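Side-chain contacts in transcriptional regulator, LacI family protein (Rhodococcus jostii, PDB 3K9C), which probably binds DNA at regulatory sites and controls transcription as a member of the LacI repressor family: residues Q32-A37 with V44-V49; R127-I132 with A145-A150; T241-A246 with L263-H268. All blocks are in the same frame, centred on the assembly; numbering follows the deposited sequence.

Contact 1. Residues Q32-A37 with V44-V49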
loop_
_atom_site.group_PDB
_atom_site.type_symbol
_atom_site.label_atom_id
_atom_site.label_comp_id
_atom_site.label_asym_id
_atom_site.label_seq_id
_atom_site.Cartn_x
_atom_site.Cartn_y
_atom_site.Cartn_z
ATOM N N GLN B 32 -13.614 2.663 -3.591
ATOM C CA GLN B 32 -15.001 3.061 -3.433
ATOM C C GLN B 32 -15.445 4.124 -4.445
ATOM O O GLN B 32 -16.603 4.126 -4.874
ATOM C CB GLN B 32 -15.244 3.527 -1.990
ATOM C CG GLN B 32 -14.998 2.416 -0.984
ATOM C CD GLN B 32 -15.855 1.194 -1.271
ATOM O OE1 GLN B 32 -15.469 0.062 -0.978
ATOM N NE2 GLN B 32 -17.031 1.423 -1.832
ATOM N N ILE B 33 -14.542 5.021 -4.840
ATOM C CA ILE B 33 -14.904 6.044 -5.821
ATOM C C ILE B 33 -15.257 5.376 -7.143
ATOM O O ILE B 33 -16.231 5.748 -7.797
ATOM C CB ILE B 33 -13.761 7.061 -6.033
ATOM C CG1 ILE B 33 -13.633 7.940 -4.780
ATOM C CG2 ILE B 33 -14.035 7.917 -7.277
ATOM C CD1 ILE B 33 -12.448 8.888 -4.795
ATOM N N TYR B 34 -14.461 4.385 -7.526
ATOM C CA TYR B 34 -14.699 3.634 -8.750
ATOM C C TYR B 34 -16.116 3.066 -8.717
ATOM O O TYR B 34 -16.861 3.176 -9.690
ATOM C CB TYR B 34 -13.721 2.468 -8.858
ATOM C CG TYR B 34 -12.496 2.699 -9.716
ATOM C CD1 TYR B 34 -11.223 2.589 -9.168
ATOM C CD2 TYR B 34 -12.607 2.935 -11.095
ATOM C CE1 TYR B 34 -10.078 2.696 -9.962
ATOM C CE2 TYR B 34 -11.468 3.047 -11.903
ATOM C CZ TYR B 34 -10.206 2.921 -11.326
ATOM O OH TYR B 34 -9.069 2.996 -12.090
ATOM N N ALA B 35 -16.473 2.454 -7.590
ATOM C CA ALA B 35 -17.786 1.840 -7.427
ATOM C C ALA B 35 -18.921 2.859 -7.445
ATOM O O ALA B 35 -19.935 2.651 -8.117
ATOM C CB ALA B 35 -17.825 1.015 -6.133
ATOM N N ALA B 36 -18.762 3.962 -6.720
ATOM C CA ALA B 36 -19.799 4.995 -6.694
ATOM C C ALA B 36 -19.962 5.578 -8.102
ATOM O O ALA B 36 -21.079 5.819 -8.572
ATOM C CB ALA B 36 -19.423 6.092 -5.707
ATOM N N ALA B 37 -18.831 5.787 -8.768
ATOM C CA ALA B 37 -18.807 6.330 -10.117
ATOM C C ALA B 37 -19.619 5.458 -11.070
ATOM O O ALA B 37 -20.455 5.957 -11.826
ATOM C CB ALA B 37 -17.367 6.428 -10.605
ATOM N N VAL B 44 -13.742 6.369 -14.335
ATOM C CA VAL B 44 -12.783 7.118 -13.559
ATOM C C VAL B 44 -11.414 7.049 -14.180
ATOM O O VAL B 44 -10.974 5.992 -14.632
ATOM C CB VAL B 44 -12.705 6.594 -12.108
ATOM C CG1 VAL B 44 -11.505 7.207 -11.395
ATOM C CG2 VAL B 44 -13.985 6.948 -11.360
HETATM N N MSE B 45 -10.750 8.195 -14.210
HETATM C CA MSE B 45 -9.399 8.259 -14.729
HETATM C C MSE B 45 -8.505 8.646 -13.551
HETATM O O MSE B 45 -8.646 9.725 -12.990
HETATM C CB MSE B 45 -9.293 9.307 -15.833
HETATM C CG MSE B 45 -8.169 9.022 -16.797
HETATM SE SE MSE B 45 -7.367 10.663 -17.419
HETATM C CE MSE B 45 -5.596 10.437 -16.648
ATOM N N LEU B 46 -7.618 7.742 -13.165
ATOM C CA LEU B 46 -6.698 7.994 -12.067
ATOM C C LEU B 46 -5.445 8.652 -12.609
ATOM O O LEU B 46 -5.055 8.413 -13.749
ATOM C CB LEU B 46 -6.265 6.685 -11.418
ATOM C CG LEU B 46 -7.307 5.702 -10.912
ATOM C CD1 LEU B 46 -6.618 4.381 -10.580
ATOM C CD2 LEU B 46 -8.002 6.291 -9.712
ATOM N N SER B 47 -4.829 9.484 -11.780
ATOM C CA SER B 47 -3.570 10.140 -12.102
ATOM C C SER B 47 -2.880 10.063 -10.755
ATOM O O SER B 47 -3.345 10.663 -9.777
ATOM C CB SER B 47 -3.772 11.592 -12.510
ATOM O OG SER B 47 -2.528 12.164 -12.883
ATOM N N ALA B 48 -1.779 9.323 -10.695
ATOM C CA ALA B 48 -1.090 9.124 -9.431
ATOM C C ALA B 48 0.009 10.105 -9.059
ATOM O O ALA B 48 0.740 10.609 -9.913
ATOM C CB ALA B 48 -0.535 7.704 -9.378
ATOM N N VAL B 49 0.109 10.367 -7.762
ATOM C CA VAL B 49 1.143 11.228 -7.221
ATOM C C VAL B 49 2.108 10.270 -6.510
ATOM O O VAL B 49 1.668 9.344 -5.816
ATOM C CB VAL B 49 0.566 12.248 -6.197
ATOM C CG1 VAL B 49 1.702 13.025 -5.531
ATOM C CG2 VAL B 49 -0.393 13.207 -6.897
HETATM O O HOH W 1 -9.092 4.332 -14.502
#
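Val44 turns CG1 anti to its backbone N (chi1 169°), which leaves CG2 beside that N and facing the helix, while Tyr34, at an unusual chi1 of -98°, lays its phenol out over the strand. Helix 24-39 and strand 42-49 are the second and third elements of a beta-alpha-beta unit that starts at strand 13-20, and their segments 32-37 and 44-49 run nearly antiparallel at 158°. Val44 is the apolar wedge between them. Its CG2 rests 3.5 Å from Ala37 CB, and Ile33 CG2 meets the same methyl more loosely, at 4.2 Å. Val44 CG1 stands over one face of the tyrosine ring, offset toward the rim, and Val44 CB comes within 3.8 Å of Tyr34 CE2. Farther along the strand, the side chain of Leu46 crosses the outer end of the phenol at about a right angle, with CD1 3.9 Å from Tyr34 CE1.

The hydroxyl lies at the dimer interface, where it hydrogen-bonds to Ala48 N of the second subunit; Arg53 of that subunit makes a cation-pi contact with the ring. A phenylalanine here would probably keep the packing on Val44 but leave Ala48 N of the other subunit without its partner. On another face of the helix, Gln32 and Ala36 pack on helix 240-255, and Ile33 touches Ala244 there as well. The strand's own backbone is tied to the phenol by a water, which lies 2.8 Å from Tyr34 OH and donates a hydrogen bond to Val44 O.

Contact 2. Residues R127-I132 with A145-A150; sequences RNIAHI and AGFLAA
Strand 129-132 and helix segment 145-150 run almost exactly antiparallel, at 171° with their axes 9.7 Å apart, and the backbones come closest at His131 and Phe147, whose CA atoms are 7.2 Å apart. They belong to the beta-alpha-beta unit formed by strand 129-133, helix 140-153 and strand 160-164, in the periplasmic binding protein-like part of the chain, where a four-stranded parallel sheet carries the helix on one face.

One aromatic side chain makes every contact from the helix. With CG anti to the backbone N (chi1 175°), Phe147 reaches straight up to the strand and turns one ring face to His131. What lies over that face is the methylene, not the imidazole: His131 CB sits above the centre of the phenyl ring, 3.4 Å from the centroid and 10° off the normal, a well-aligned CH-pi contact. The two rings are tilted by 28° and slid so far apart that they barely overlap, and the side chains pass each other in opposite directions. The imidazole is thereby carried back past the CB end of Phe147, and its ND1 is hydrogen-bonded to Val190 O on the neighbouring strand 188-191, which helps fix its rotation.

Ile129 takes the far end of the phenyl ring. Its CG2 branch packs 3.8 Å from Phe147 CE1, crossing the aromatic side chain at a slant. Ile114 and Val118 of helix 110-123 and Val162 of strand 160-164 also pack on Phe147, so the ring is enclosed by apolar groups from several elements. Backbone oxygen comes up to the ring as well: Ile129 O lies in the phenyl plane at its edge, 3.4 Å from Phe147 CZ.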
loop_
_atom_site.group_PDB
_atom_site.type_symbol
_atom_site.label_atom_id
_atom_site.label_comp_id
_atom_site.label_asym_id
_atom_site.label_seq_id
_atom_site.Cartn_x
_atom_site.Cartn_y
_atom_site.Cartn_z
ATOM N N ARG B 127 -4.691 8.644 31.560
ATOM C CA ARG B 127 -4.534 10.067 31.849
ATOM C C ARG B 127 -3.282 10.644 31.180
ATOM O O ARG B 127 -3.292 11.791 30.724
ATOM C CB ARG B 127 -4.496 10.293 33.366
ATOM C CG ARG B 127 -5.769 9.828 34.066
ATOM C CD ARG B 127 -5.751 10.140 35.549
ATOM N NE ARG B 127 -5.744 11.579 35.800
ATOM C CZ ARG B 127 -5.917 12.126 36.997
ATOM N NH1 ARG B 127 -6.114 11.352 38.057
ATOM N NH2 ARG B 127 -5.892 13.445 37.135
ATOM N N ASN B 128 -2.202 9.866 31.135
ATOM C CA ASN B 128 -0.981 10.320 30.470
ATOM C C ASN B 128 -1.141 9.830 29.046
ATOM O O ASN B 128 -0.741 8.715 28.716
ATOM C CB ASN B 128 0.265 9.686 31.080
ATOM C CG ASN B 128 0.508 10.140 32.496
ATOM O OD1 ASN B 128 0.296 9.388 33.445
ATOM N ND2 ASN B 128 0.944 11.386 32.650
ATOM N N ILE B 129 -1.742 10.665 28.211
ATOM C CA ILE B 129 -1.994 10.299 26.836
ATOM C C ILE B 129 -1.210 11.150 25.860
ATOM O O ILE B 129 -1.142 12.377 25.993
ATOM C CB ILE B 129 -3.491 10.402 26.541
ATOM C CG1 ILE B 129 -4.259 9.550 27.563
ATOM C CG2 ILE B 129 -3.783 9.949 25.111
ATOM C CD1 ILE B 129 -5.753 9.790 27.586
ATOM N N ALA B 130 -0.623 10.482 24.870
ATOM C CA ALA B 130 0.175 11.160 23.873
ATOM C C ALA B 130 -0.407 11.086 22.473
ATOM O O ALA B 130 -1.150 10.161 22.121
ATOM C CB ALA B 130 1.586 10.591 23.871
ATOM N N HIS B 131 -0.067 12.086 21.673
ATOM C CA HIS B 131 -0.508 12.137 20.298
ATOM C C HIS B 131 0.714 12.358 19.422
ATOM O O HIS B 131 1.550 13.221 19.715
ATOM C CB HIS B 131 -1.523 13.278 20.097
ATOM C CG HIS B 131 -1.901 13.508 18.666
ATOM N ND1 HIS B 131 -2.450 12.522 17.872
ATOM C CD2 HIS B 131 -1.789 14.605 17.883
ATOM C CE1 HIS B 131 -2.660 13.005 16.660
ATOM N NE2 HIS B 131 -2.270 14.268 16.641
ATOM N N ILE B 132 0.849 11.534 18.386
ATOM C CA ILE B 132 1.936 11.687 17.424
ATOM C C ILE B 132 1.168 12.313 16.253
ATOM O O ILE B 132 0.359 11.642 15.599
ATOM C CB ILE B 132 2.562 10.308 17.047
ATOM C CG1 ILE B 132 3.169 9.661 18.295
ATOM C CG2 ILE B 132 3.659 10.489 15.985
ATOM C CD1 ILE B 132 3.758 8.265 18.073
ATOM N N ALA B 145 -5.166 19.984 17.277
ATOM C CA ALA B 145 -5.981 20.898 18.076
ATOM C C ALA B 145 -7.100 20.114 18.758
ATOM O O ALA B 145 -7.395 20.316 19.931
ATOM C CB ALA B 145 -6.567 21.982 17.194
ATOM N N GLY B 146 -7.723 19.212 18.013
ATOM C CA GLY B 146 -8.775 18.417 18.604
ATOM C C GLY B 146 -8.259 17.599 19.771
ATOM O O GLY B 146 -8.949 17.458 20.780
ATOM N N PHE B 147 -7.050 17.051 19.640
ATOM C CA PHE B 147 -6.461 16.237 20.711
ATOM C C PHE B 147 -6.227 17.048 21.989
ATOM O O PHE B 147 -6.557 16.606 23.091
ATOM C CB PHE B 147 -5.116 15.634 20.270
ATOM C CG PHE B 147 -4.404 14.890 21.362
ATOM C CD1 PHE B 147 -4.848 13.636 21.772
ATOM C CD2 PHE B 147 -3.329 15.468 22.030
ATOM C CE1 PHE B 147 -4.234 12.969 22.840
ATOM C CE2 PHE B 147 -2.710 14.812 23.098
ATOM C CZ PHE B 147 -3.163 13.564 23.504
ATOM N N LEU B 148 -5.622 18.218 21.833
ATOM C CA LEU B 148 -5.337 19.083 22.969
ATOM C C LEU B 148 -6.634 19.574 23.620
ATOM O O LEU B 148 -6.732 19.662 24.841
ATOM C CB LEU B 148 -4.481 20.270 22.507
ATOM C CG LEU B 148 -3.057 19.889 22.084
ATOM C CD1 LEU B 148 -2.349 21.068 21.421
ATOM C CD2 LEU B 148 -2.296 19.424 23.308
ATOM N N ALA B 149 -7.632 19.881 22.799
ATOM C CA ALA B 149 -8.909 20.353 23.320
ATOM C C ALA B 149 -9.575 19.263 24.140
ATOM O O ALA B 149 -10.040 19.507 25.254
ATOM C CB ALA B 149 -9.821 20.775 22.179
ATOM N N ALA B 150 -9.623 18.055 23.589
ATOM C CA ALA B 150 -10.246 16.944 24.288
ATOM C C ALA B 150 -9.514 16.641 25.591
ATOM O O ALA B 150 -10.144 16.342 26.599
ATOM C CB ALA B 150 -10.276 15.706 23.397
#

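Contact 3. Residues T241-A246 with L263-H268; sequences THMAEA and LVLAPH
The imidazole of His242 has Leu265 CD2 as its apolar neighbour, approaching obliquely at 4.5 Å from His242 CE1, a loose touch at the exposed margin of the contact. At the polar side of the same ring a water lies between His242 ND1 and Ala266 O, weakly bonded to both.

Leu265 carries most of the packing. Its CG is anti to the carbonyl carbon (chi1 -46°), and CD1 reaches the helix surface, 3.7 Å from Met243 CA. The same methyl is 4.1 Å from Met243 CB, the selenomethionine side chain crossing it at a slant before bending at its selenium end. Here helix 240-255 packs on strand 262-270, with the helix segment 241-246 and strand residues 263-265 nearly antiparallel at 170°. The strand enters the mixed sheet of the lobe that also holds the N-terminal strands, although it comes from near the end of the chain, a crossing between lobes consistent with the periplasmic binding protein-like fold. Val106 of the adjacent strand 104-108 continues the apolar surface beneath Met243, Ala246 and Leu265. One helical turn on from Met243, the small Ala246 admits a second leucine: Leu263 CD2 comes to 3.9 Å from Ala246 CB.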
loop_
_atom_site.group_PDB
_atom_site.type_symbol
_atom_site.label_atom_id
_atom_site.label_comp_id
_atom_site.label_asym_id
_atom_site.label_seq_id
_atom_site.Cartn_x
_atom_site.Cartn_y
_atom_site.Cartn_z
ATOM N N THR B 241 -16.513 4.369 2.141
ATOM C CA THR B 241 -17.596 4.194 1.184
ATOM C C THR B 241 -18.494 5.427 1.099
ATOM O O THR B 241 -18.740 5.939 0.011
ATOM C CB THR B 241 -18.449 2.967 1.524
ATOM O OG1 THR B 241 -17.606 1.815 1.621
ATOM C CG2 THR B 241 -19.482 2.725 0.429
ATOM N N HIS B 242 -18.968 5.915 2.240
ATOM C CA HIS B 242 -19.835 7.096 2.239
ATOM C C HIS B 242 -19.082 8.348 1.787
ATOM O O HIS B 242 -19.650 9.229 1.146
ATOM C CB HIS B 242 -20.431 7.333 3.627
ATOM C CG HIS B 242 -21.420 8.459 3.672
ATOM N ND1 HIS B 242 -21.984 8.910 4.846
ATOM C CD2 HIS B 242 -21.951 9.220 2.685
ATOM C CE1 HIS B 242 -22.819 9.900 4.580
ATOM N NE2 HIS B 242 -22.818 10.108 3.276
HETATM N N MSE B 243 -17.802 8.433 2.126
HETATM C CA MSE B 243 -17.009 9.578 1.721
HETATM C C MSE B 243 -16.828 9.560 0.197
HETATM O O MSE B 243 -16.910 10.597 -0.455
HETATM C CB MSE B 243 -15.651 9.553 2.424
HETATM C CG MSE B 243 -14.906 10.873 2.352
HETATM SE SE MSE B 243 -13.324 10.829 3.483
HETATM C CE MSE B 243 -14.231 11.139 5.157
ATOM N N ALA B 244 -16.600 8.376 -0.366
ATOM C CA ALA B 244 -16.422 8.235 -1.811
ATOM C C ALA B 244 -17.702 8.594 -2.568
ATOM O O ALA B 244 -17.659 9.298 -3.577
ATOM C CB ALA B 244 -16.004 6.811 -2.152
ATOM N N GLU B 245 -18.845 8.103 -2.083
ATOM C CA GLU B 245 -20.126 8.385 -2.729
ATOM C C GLU B 245 -20.432 9.874 -2.682
ATOM O O GLU B 245 -20.938 10.440 -3.647
ATOM C CB GLU B 245 -21.269 7.624 -2.041
ATOM C CG GLU B 245 -21.126 6.121 -2.025
ATOM C CD GLU B 245 -22.448 5.418 -1.744
ATOM O OE1 GLU B 245 -23.360 5.515 -2.595
ATOM O OE2 GLU B 245 -22.578 4.772 -0.679
ATOM N N ALA B 246 -20.128 10.501 -1.549
ATOM C CA ALA B 246 -20.369 11.925 -1.359
ATOM C C ALA B 246 -19.475 12.759 -2.275
ATOM O O ALA B 246 -19.908 13.777 -2.826
ATOM C CB ALA B 246 -20.129 12.300 0.086
ATOM N N LEU B 263 -18.731 19.622 2.571
ATOM C CA LEU B 263 -19.417 18.578 3.325
ATOM C C LEU B 263 -18.553 17.857 4.365
ATOM O O LEU B 263 -17.601 17.151 4.019
ATOM C CB LEU B 263 -20.000 17.554 2.346
ATOM C CG LEU B 263 -20.852 16.432 2.932
ATOM C CD1 LEU B 263 -22.030 17.024 3.697
ATOM C CD2 LEU B 263 -21.346 15.531 1.810
ATOM N N VAL B 264 -18.895 18.031 5.639
ATOM C CA VAL B 264 -18.164 17.385 6.723
ATOM C C VAL B 264 -18.934 16.169 7.232
ATOM O O VAL B 264 -20.097 16.279 7.610
ATOM C CB VAL B 264 -17.923 18.355 7.896
ATOM C CG1 VAL B 264 -17.255 17.622 9.046
ATOM C CG2 VAL B 264 -17.039 19.512 7.440
ATOM N N LEU B 265 -18.270 15.015 7.246
ATOM C CA LEU B 265 -18.874 13.766 7.688
ATOM C C LEU B 265 -18.422 13.318 9.079
ATOM O O LEU B 265 -17.268 13.510 9.471
ATOM C CB LEU B 265 -18.553 12.662 6.681
ATOM C CG LEU B 265 -18.744 13.036 5.206
ATOM C CD1 LEU B 265 -18.420 11.834 4.334
ATOM C CD2 LEU B 265 -20.179 13.505 4.965
ATOM N N ALA B 266 -19.339 12.701 9.816
ATOM C CA ALA B 266 -19.047 12.213 11.156
ATOM C C ALA B 266 -18.284 10.900 11.108
ATOM O O ALA B 266 -18.621 10.002 10.340
ATOM C CB ALA B 266 -20.334 12.014 11.929
ATOM N N PRO B 267 -17.226 10.778 11.924
ATOM C CA PRO B 267 -16.425 9.553 11.966
ATOM C C PRO B 267 -16.931 8.702 13.126
ATOM O O PRO B 267 -17.765 9.153 13.904
ATOM C CB PRO B 267 -15.026 10.085 12.229
ATOM C CG PRO B 267 -15.304 11.190 13.203
ATOM C CD PRO B 267 -16.508 11.889 12.578
ATOM N N HIS B 268 -16.449 7.472 13.235
ATOM C CA HIS B 268 -16.853 6.623 14.348
ATOM C C HIS B 268 -15.708 5.768 14.840
ATOM O O HIS B 268 -14.747 5.514 14.113
ATOM C CB HIS B 268 -18.084 5.762 14.000
ATOM C CG HIS B 268 -18.039 5.117 12.653
ATOM N ND1 HIS B 268 -17.454 3.888 12.428
ATOM C CD2 HIS B 268 -18.547 5.514 11.461
ATOM C CE1 HIS B 268 -17.605 3.554 11.158
ATOM N NE2 HIS B 268 -18.265 4.525 10.550
HETATM O O HOH W 2 -20.950 9.686 7.975
#

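In the fold
Contacts 1 and 3 serve the same mixed sheet and touch each other, their centres 16 Å apart. The join is between helices 24-39 and 240-255: Gln32 CB lies 3.4 Å from Ala244 CB, and Ala36 CB packs 3.8 Å from Glu245 CA. Contact 2 belongs to the separate four-stranded parallel sheet, on the other side of the chain's centre from contact 1, with centres 34 Å apart and nearest atoms about 21 Å apart. Contact 3 is nearer to each of them than they are to one another, its nearest atoms about 11 Å from those of contact 2. This two-sheet layout fits the two-lobed periplasmic binding protein fold of LacI regulators. Of the three, contact 1 alone reaches the second subunit.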